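Local coordinates for Ufm1-specific protease (Caenorhabditis elegans, PDB 5EJJ), which is a thiol protease that hydrolyses the peptide bond at the C-terminal glycine of the ubiquitin-like modifier ufm-1, at residues D391-W405 with D415-A427. Residues are numbered along the deposited sequence; the frame is centred on the assembly and turned at random.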
ATOM      1  N   ASP A 391      30.666   0.276   8.776  1.00100.39           N
ATOM      2  CA  ASP A 391      30.804   1.709   9.088  1.00 90.48           C
ATOM      3  C   ASP A 391      30.662   2.034  10.578  1.00 83.18           C
ATOM      4  O   ASP A 391      29.976   2.983  10.941  1.00 85.36           O
ATOM      5  CB  ASP A 391      29.873   2.619   8.243  1.00 83.42           C
ATOM      6  CG  ASP A 391      28.657   1.888   7.647  1.00 78.26           C
ATOM      7  OD1 ASP A 391      28.662   1.640   6.427  1.00 74.68           O
ATOM      8  OD2 ASP A 391      27.686   1.596   8.374  1.00 74.19           O
ATOM      9  N   SER A 392      31.354   1.267  11.418  1.00 82.42           N
ATOM     10  CA  SER A 392      31.199   1.302  12.875  1.00 83.25           C
ATOM     11  C   SER A 392      31.226   2.685  13.533  1.00 87.20           C
ATOM     12  O   SER A 392      30.712   2.858  14.646  1.00 85.69           O
ATOM     13  CB  SER A 392      32.271   0.431  13.528  1.00 93.71           C
ATOM     14  OG  SER A 392      32.267  -0.880  12.996  1.00100.38           O
ATOM     15  N   GLY A 393      31.834   3.662  12.870  1.00 84.31           N
ATOM     16  CA  GLY A 393      31.930   4.989  13.449  1.00 84.66           C
ATOM     17  C   GLY A 393      31.384   6.079  12.552  1.00 86.68           C
ATOM     18  O   GLY A 393      30.640   6.966  12.989  1.00 87.36           O
ATOM     19  N   TRP A 394      31.731   5.984  11.277  1.00 83.37           N
ATOM     20  CA  TRP A 394      31.545   7.081  10.333  1.00 86.92           C
ATOM     21  C   TRP A 394      30.198   7.135   9.586  1.00 84.62           C
ATOM     22  O   TRP A 394      29.685   8.225   9.292  1.00 79.26           O
ATOM     23  CB  TRP A 394      32.689   7.055   9.326  1.00 84.22           C
ATOM     24  CG  TRP A 394      32.794   5.749   8.607  1.00 81.60           C
ATOM     25  CD1 TRP A 394      33.164   4.539   9.134  1.00 78.19           C
ATOM     26  CD2 TRP A 394      32.520   5.517   7.226  1.00 76.86           C
ATOM     27  NE1 TRP A 394      33.145   3.576   8.159  1.00 76.93           N
ATOM     28  CE2 TRP A 394      32.750   4.148   6.979  1.00 77.91           C
ATOM     29  CE3 TRP A 394      32.106   6.337   6.169  1.00 72.99           C
ATOM     30  CZ2 TRP A 394      32.578   3.581   5.719  1.00 74.92           C
ATOM     31  CZ3 TRP A 394      31.942   5.775   4.916  1.00 68.08           C
ATOM     32  CH2 TRP A 394      32.178   4.410   4.702  1.00 71.08           C
ATOM     33  N   GLY A 395      29.635   5.968   9.281  1.00 83.72           N
ATOM     34  CA  GLY A 395      28.459   5.875   8.426  1.00 75.50           C
ATOM     35  C   GLY A 395      27.106   6.339   8.955  1.00 70.03           C
ATOM     36  O   GLY A 395      26.180   6.479   8.160  1.00 58.78           O
ATOM     37  N   CYS A 396      26.990   6.587  10.265  1.00 71.29           N
ATOM     38  CA  CYS A 396      25.703   6.923  10.901  1.00 63.08           C
ATOM     39  C   CYS A 396      24.766   7.813  10.065  1.00 57.92           C
ATOM     40  O   CYS A 396      23.569   7.550   9.958  1.00 57.63           O
ATOM     41  CB  CYS A 396      25.887   7.485  12.334  1.00 69.23           C
ATOM     42  SG  CYS A 396      26.916   8.993  12.589  1.00 75.48           S
ATOM     43  N   ALA A 397      25.318   8.843   9.443  1.00 59.19           N
ATOM     44  CA  ALA A 397      24.501   9.759   8.671  1.00 54.58           C
ATOM     45  C   ALA A 397      24.215   9.216   7.284  1.00 52.63           C
ATOM     46  O   ALA A 397      23.217   9.580   6.676  1.00 55.61           O
ATOM     47  CB  ALA A 397      25.164  11.119   8.582  1.00 57.13           C
ATOM     48  N   TYR A 398      25.095   8.363   6.775  1.00 56.38           N
ATOM     49  CA  TYR A 398      24.864   7.726   5.480  1.00 58.19           C
ATOM     50  C   TYR A 398      23.590   6.896   5.550  1.00 53.56           C
ATOM     51  O   TYR A 398      22.742   6.931   4.658  1.00 47.38           O
ATOM     52  CB  TYR A 398      26.016   6.788   5.130  1.00 61.41           C
ATOM     53  CG  TYR A 398      27.267   7.458   4.637  1.00 61.57           C
ATOM     54  CD1 TYR A 398      28.381   7.559   5.449  1.00 64.67           C
ATOM     55  CD2 TYR A 398      27.341   7.967   3.345  1.00 60.07           C
ATOM     56  CE1 TYR A 398      29.531   8.162   4.998  1.00 69.37           C
ATOM     57  CE2 TYR A 398      28.480   8.568   2.879  1.00 60.76           C
ATOM     58  CZ  TYR A 398      29.576   8.665   3.714  1.00 69.53           C
ATOM     59  OH  TYR A 398      30.728   9.264   3.269  1.00 72.48           O
ATOM     60  N   ARG A 399      23.489   6.138   6.632  1.00 54.02           N
ATOM     61  CA  ARG A 399      22.361   5.265   6.870  1.00 55.36           C
ATOM     62  C   ARG A 399      21.054   6.053   6.911  1.00 55.67           C
ATOM     63  O   ARG A 399      20.066   5.646   6.293  1.00 55.06           O
ATOM     64  CB  ARG A 399      22.579   4.472   8.164  1.00 59.65           C
ATOM     65  CG  ARG A 399      23.835   3.609   8.128  1.00 60.33           C
ATOM     66  CD  ARG A 399      24.001   3.001   6.742  1.00 65.26           C
ATOM     67  NE  ARG A 399      24.888   1.843   6.713  1.00 71.36           N
ATOM     68  CZ  ARG A 399      24.877   0.929   5.746  1.00 73.80           C
ATOM     69  NH1 ARG A 399      24.013   1.028   4.743  1.00 71.62           N
ATOM     70  NH2 ARG A 399      25.715  -0.099   5.794  1.00 81.20           N
ATOM     71  N   SER A 400      21.053   7.180   7.626  1.00 52.12           N
ATOM     72  CA  SER A 400      19.869   8.033   7.683  1.00 48.40           C
ATOM     73  C   SER A 400      19.556   8.589   6.315  1.00 45.54           C
ATOM     74  O   SER A 400      18.396   8.820   5.976  1.00 45.79           O
ATOM     75  CB  SER A 400      20.057   9.186   8.658  1.00 47.17           C
ATOM     76  OG  SER A 400      19.842   8.730   9.970  1.00 55.40           O
ATOM     77  N   PHE A 401      20.601   8.813   5.533  1.00 45.50           N
ATOM     78  CA  PHE A 401      20.419   9.280   4.175  1.00 46.10           C
ATOM     79  C   PHE A 401      19.712   8.195   3.385  1.00 43.16           C
ATOM     80  O   PHE A 401      18.800   8.468   2.604  1.00 39.86           O
ATOM     81  CB  PHE A 401      21.762   9.586   3.530  1.00 45.21           C
ATOM     82  CG  PHE A 401      21.668   9.839   2.075  1.00 37.70           C
ATOM     83  CD1 PHE A 401      21.269  11.081   1.603  1.00 39.81           C
ATOM     84  CD2 PHE A 401      21.956   8.840   1.177  1.00 37.08           C
ATOM     85  CE1 PHE A 401      21.174  11.335   0.254  1.00 43.39           C
ATOM     86  CE2 PHE A 401      21.856   9.079  -0.179  1.00 47.99           C
ATOM     87  CZ  PHE A 401      21.461  10.336  -0.643  1.00 48.80           C
ATOM     88  N   GLN A 402      20.149   6.961   3.605  1.00 44.39           N
ATOM     89  CA  GLN A 402      19.584   5.802   2.932  1.00 46.24           C
ATOM     90  C   GLN A 402      18.111   5.583   3.303  1.00 44.35           C
ATOM     91  O   GLN A 402      17.259   5.359   2.427  1.00 39.74           O
ATOM     92  CB  GLN A 402      20.437   4.558   3.210  1.00 46.81           C
ATOM     93  CG  GLN A 402      21.742   4.531   2.415  1.00 42.65           C
ATOM     94  CD  GLN A 402      22.552   3.282   2.680  1.00 51.00           C
ATOM     95  OE1 GLN A 402      22.469   2.702   3.763  1.00 52.44           O
ATOM     96  NE2 GLN A 402      23.336   2.848   1.686  1.00 54.06           N
ATOM     97  N   THR A 403      17.814   5.661   4.596  1.00 41.69           N
ATOM     98  CA  THR A 403      16.432   5.653   5.038  1.00 36.28           C
ATOM     99  C   THR A 403      15.628   6.723   4.302  1.00 32.61           C
ATOM    100  O   THR A 403      14.658   6.411   3.641  1.00 36.49           O
ATOM    101  CB  THR A 403      16.312   5.847   6.544  1.00 38.60           C
ATOM    102  OG1 THR A 403      16.878   4.714   7.218  1.00 44.30           O
ATOM    103  CG2 THR A 403      14.851   5.992   6.932  1.00 35.84           C
ATOM    104  N   ILE A 404      16.047   7.975   4.367  1.00 32.03           N
ATOM    105  CA  ILE A 404      15.331   9.018   3.638  1.00 31.57           C
ATOM    106  C   ILE A 404      15.173   8.654   2.166  1.00 32.02           C
ATOM    107  O   ILE A 404      14.173   8.989   1.533  1.00 30.65           O
ATOM    108  CB  ILE A 404      16.027  10.394   3.775  1.00 32.97           C
ATOM    109  CG1 ILE A 404      16.037  10.830   5.236  1.00 30.62           C
ATOM    110  CG2 ILE A 404      15.331  11.471   2.947  1.00 25.92           C
ATOM    111  CD1 ILE A 404      16.804  12.079   5.460  1.00 31.06           C
ATOM    112  N   TRP A 405      16.148   7.941   1.620  1.00 36.67           N
ATOM    113  CA  TRP A 405      16.087   7.604   0.203  1.00 37.50           C
ATOM    114  C   TRP A 405      15.004   6.572  -0.008  1.00 35.54           C
ATOM    115  O   TRP A 405      14.129   6.742  -0.863  1.00 33.79           O
ATOM    116  CB  TRP A 405      17.424   7.075  -0.323  1.00 43.20           C
ATOM    117  CG  TRP A 405      17.453   6.936  -1.827  1.00 45.42           C
ATOM    118  CD1 TRP A 405      16.835   5.977  -2.566  1.00 45.18           C
ATOM    119  CD2 TRP A 405      18.129   7.789  -2.764  1.00 46.65           C
ATOM    120  NE1 TRP A 405      17.081   6.174  -3.901  1.00 48.50           N
ATOM    121  CE2 TRP A 405      17.872   7.282  -4.050  1.00 47.00           C
ATOM    122  CE3 TRP A 405      18.933   8.924  -2.638  1.00 51.61           C
ATOM    123  CZ2 TRP A 405      18.386   7.868  -5.204  1.00 48.48           C
ATOM    124  CZ3 TRP A 405      19.447   9.504  -3.789  1.00 53.58           C
ATOM    125  CH2 TRP A 405      19.174   8.971  -5.053  1.00 49.20           C
ATOM    126  N   ASP A 415      12.550   5.591  -8.943  1.00 53.43           N
ATOM    127  CA  ASP A 415      12.747   4.157  -9.107  1.00 51.40           C
ATOM    128  C   ASP A 415      14.229   3.821  -8.959  1.00 54.11           C
ATOM    129  O   ASP A 415      14.604   2.643  -8.898  1.00 49.88           O
ATOM    130  CB  ASP A 415      12.240   3.723 -10.481  1.00 55.35           C
ATOM    131  CG  ASP A 415      12.261   4.865 -11.497  1.00 72.52           C
ATOM    132  OD1 ASP A 415      12.991   5.869 -11.260  1.00 65.15           O
ATOM    133  OD2 ASP A 415      11.544   4.756 -12.529  1.00 69.10           O
ATOM    134  N   LYS A 416      15.062   4.869  -8.901  1.00 57.35           N
ATOM    135  CA  LYS A 416      16.507   4.726  -8.687  1.00 49.67           C
ATOM    136  C   LYS A 416      16.761   4.136  -7.311  1.00 48.56           C
ATOM    137  O   LYS A 416      16.154   4.565  -6.326  1.00 52.01           O
ATOM    138  CB  LYS A 416      17.223   6.077  -8.789  1.00 50.85           C
ATOM    139  CG  LYS A 416      16.658   7.075  -9.804  1.00 55.82           C
ATOM    140  CD  LYS A 416      17.589   8.297  -9.914  1.00 61.26           C
ATOM    141  CE  LYS A 416      17.017   9.421 -10.782  1.00 64.76           C
ATOM    142  NZ  LYS A 416      17.474   9.352 -12.204  1.00 59.91           N
ATOM    143  N   PRO A 417      17.672   3.160  -7.228  1.00 47.32           N
ATOM    144  CA  PRO A 417      17.911   2.416  -5.980  1.00 48.37           C
ATOM    145  C   PRO A 417      18.708   3.227  -4.946  1.00 48.36           C
ATOM    146  O   PRO A 417      19.465   4.127  -5.323  1.00 43.00           O
ATOM    147  CB  PRO A 417      18.727   1.215  -6.452  1.00 43.41           C
ATOM    148  CG  PRO A 417      19.503   1.745  -7.634  1.00 49.45           C
ATOM    149  CD  PRO A 417      18.621   2.791  -8.294  1.00 45.46           C
ATOM    150  N   VAL A 418      18.546   2.911  -3.661  1.00 50.64           N
ATOM    151  CA  VAL A 418      19.305   3.611  -2.619  1.00 50.86           C
ATOM    152  C   VAL A 418      20.820   3.453  -2.809  1.00 51.87           C
ATOM    153  O   VAL A 418      21.322   2.341  -3.001  1.00 47.98           O
ATOM    154  CB  VAL A 418      18.851   3.240  -1.174  1.00 45.66           C
ATOM    155  CG1 VAL A 418      17.369   2.952  -1.161  1.00 46.03           C
ATOM    156  CG2 VAL A 418      19.642   2.058  -0.596  1.00 43.81           C
ATOM    157  N   PRO A 419      21.542   4.591  -2.810  1.00 56.98           N
ATOM    158  CA  PRO A 419      22.990   4.595  -3.061  1.00 54.12           C
ATOM    159  C   PRO A 419      23.845   3.989  -1.941  1.00 52.19           C
ATOM    160  O   PRO A 419      23.445   3.924  -0.777  1.00 45.93           O
ATOM    161  CB  PRO A 419      23.309   6.085  -3.255  1.00 51.96           C
ATOM    162  CG  PRO A 419      21.977   6.715  -3.657  1.00 47.99           C
ATOM    163  CD  PRO A 419      20.970   5.952  -2.857  1.00 49.13           C
ATOM    164  N   SER A 420      25.023   3.519  -2.338  1.00 63.90           N
ATOM    165  CA  SER A 420      26.034   2.995  -1.425  1.00 66.68           C
ATOM    166  C   SER A 420      26.854   4.171  -0.919  1.00 65.62           C
ATOM    167  O   SER A 420      26.823   5.252  -1.522  1.00 59.77           O
ATOM    168  CB  SER A 420      26.965   2.045  -2.178  1.00 60.25           C
ATOM    169  OG  SER A 420      27.494   2.684  -3.333  1.00 56.95           O
ATOM    170  N   HIS A 421      27.592   3.962   0.169  1.00 63.36           N
ATOM    171  CA  HIS A 421      28.470   5.001   0.688  1.00 56.97           C
ATOM    172  C   HIS A 421      29.299   5.566  -0.449  1.00 58.35           C
ATOM    173  O   HIS A 421      29.244   6.770  -0.707  1.00 59.01           O
ATOM    174  CB  HIS A 421      29.408   4.466   1.762  1.00 52.82           C
ATOM    175  CG  HIS A 421      28.718   3.744   2.871  1.00 54.42           C
ATOM    176  ND1 HIS A 421      28.143   2.505   2.702  1.00 63.66           N
ATOM    177  CD2 HIS A 421      28.534   4.072   4.172  1.00 58.52           C
ATOM    178  CE1 HIS A 421      27.623   2.104   3.847  1.00 69.40           C
ATOM    179  NE2 HIS A 421      27.850   3.036   4.757  1.00 63.24           N
ATOM    180  N   ARG A 422      30.029   4.693  -1.147  1.00 58.80           N
ATOM    181  CA  ARG A 422      30.968   5.134  -2.178  1.00 63.79           C
ATOM    182  C   ARG A 422      30.280   6.019  -3.198  1.00 62.71           C
ATOM    183  O   ARG A 422      30.865   6.982  -3.714  1.00 59.42           O
ATOM    184  CB  ARG A 422      31.635   3.946  -2.881  1.00 73.45           C
ATOM    185  CG  ARG A 422      32.533   4.343  -4.065  1.00 84.83           C
ATOM    186  CD  ARG A 422      33.657   3.335  -4.277  1.00 93.47           C
ATOM    187  NE  ARG A 422      34.762   3.885  -5.063  1.00110.05           N
ATOM    188  CZ  ARG A 422      35.729   4.659  -4.569  1.00111.86           C
ATOM    189  NH1 ARG A 422      35.732   4.998  -3.282  1.00101.02           N
ATOM    190  NH2 ARG A 422      36.695   5.104  -5.366  1.00112.94           N
ATOM    191  N   GLU A 423      29.017   5.705  -3.452  1.00 58.64           N
ATOM    192  CA  GLU A 423      28.257   6.406  -4.469  1.00 61.72           C
ATOM    193  C   GLU A 423      27.784   7.768  -3.974  1.00 58.75           C
ATOM    194  O   GLU A 423      27.611   8.704  -4.764  1.00 52.87           O
ATOM    195  CB  GLU A 423      27.073   5.548  -4.893  1.00 65.42           C
ATOM    196  CG  GLU A 423      26.430   6.009  -6.174  1.00 67.37           C
ATOM    197  CD  GLU A 423      25.690   4.893  -6.849  1.00 70.20           C
ATOM    198  OE1 GLU A 423      25.591   3.800  -6.236  1.00 65.26           O
ATOM    199  OE2 GLU A 423      25.224   5.113  -7.989  1.00 74.32           O
ATOM    200  N   ILE A 424      27.561   7.859  -2.664  1.00 59.75           N
ATOM    201  CA  ILE A 424      27.192   9.119  -2.020  1.00 61.41           C
ATOM    202  C   ILE A 424      28.420  10.012  -2.011  1.00 56.55           C
ATOM    203  O   ILE A 424      28.363  11.166  -2.455  1.00 54.74           O
ATOM    204  CB  ILE A 424      26.696   8.914  -0.554  1.00 65.46           C
ATOM    205  CG1 ILE A 424      25.512   7.945  -0.508  1.00 58.74           C
ATOM    206  CG2 ILE A 424      26.296  10.242   0.080  1.00 56.05           C
ATOM    207  CD1 ILE A 424      25.142   7.506   0.883  1.00 52.40           C
ATOM    208  N   GLN A 425      29.523   9.453  -1.509  1.00 57.86           N
ATOM    209  CA  GLN A 425      30.835  10.101  -1.526  1.00 55.42           C
ATOM    210  C   GLN A 425      31.123  10.781  -2.866  1.00 54.94           C
ATOM    211  O   GLN A 425      31.428  11.978  -2.909  1.00 54.82           O
ATOM    212  CB  GLN A 425      31.920   9.088  -1.154  1.00 45.57           C
ATOM    213  CG  GLN A 425      31.843   8.708   0.311  1.00 52.09           C
ATOM    214  CD  GLN A 425      32.580   7.435   0.652  1.00 60.70           C
ATOM    215  OE1 GLN A 425      33.190   6.812  -0.217  1.00 69.01           O
ATOM    216  NE2 GLN A 425      32.526   7.034   1.925  1.00 56.82           N
ATOM    217  N   GLN A 426      30.952  10.028  -3.950  1.00 51.27           N
ATOM    218  CA  GLN A 426      31.167  10.509  -5.316  1.00 54.69           C
ATOM    219  C   GLN A 426      29.920  11.430  -5.348  1.00 63.28           C
ATOM    220  O   GLN A 426      28.803  10.954  -5.615  1.00 64.33           O
ATOM    221  CB  GLN A 426      30.894   9.370  -6.309  1.00 61.80           C
ATOM    222  CG  GLN A 426      32.136   8.600  -6.741  1.00 66.39           C
ATOM    223  CD  GLN A 426      33.128   9.487  -7.463  1.00 69.33           C
ATOM    224  OE1 GLN A 426      32.748  10.310  -8.312  1.00 61.13           O
ATOM    225  NE2 GLN A 426      34.408   9.346  -7.115  1.00 66.82           N
ATOM    226  N   ALA A 427      30.094  12.726  -5.092  1.00 58.47           N
ATOM    227  CA  ALA A 427      28.979  13.672  -5.186  1.00 58.62           C
ATOM    228  C   ALA A 427      29.420  14.841  -4.291  1.00 59.45           C
ATOM    229  O   ALA A 427      30.194  14.665  -3.338  1.00 52.52           O
ATOM    230  CB  ALA A 427      27.468  13.487  -5.130  1.00 55.39           C
TER
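In the papain-like (clan CA) C78 protease domain, Trp405, His421, Tyr398 and Ile424 carry much of the contact where the helix bearing the inferred nucleophile Cys396 is crossed at 91° by the short helix 421-425. At the far end from Cys396, Pro419 CD lies over the Trp405 indole face, near the fused edge, 3.5 Å from the six-membered ring centroid, while Val418 CA makes a second CH-pi contact over the five-membered ring. The indole NE1 donates to Lys416 O (3.1 Å, 173°), in the ring plane but well above the plane of that carbonyl. Trp405 chi1 of -170° swings CG away from the backbone N and turns the indole face to the extended loop 416-419. A leucine here would probably leave Lys416 O without this donor and the prolyl ring without a flat face to rest on. Next along, Gln402 extends its amide so that NE2 meets Pro419 O at 2.7 Å, nearly straight and in the carbonyl plane; Arg399 NH1 holds the other end of that amide through Gln402 OE1. His421 CE1 sits over the centre of the Arg399 guanidinium, the two planes nearly perpendicular, and His421 CD2 lies 3.6 Å from Tyr398 CG over the phenol face, completing an aromatic cluster with Trp394. Ile424 CD1 wedges between Tyr398 CD2 (3.3 Å) and Phe401 CD2. Gln425 NE2 donates to Tyr398 OH, which also bonds Gln443 O. Beyond, Phe401 and Ile424 pack on Val453 of helix 447-457, while Ser400 and Ile404 rest on Met492 of strand 491-494 and Ala397 on strand 499-507.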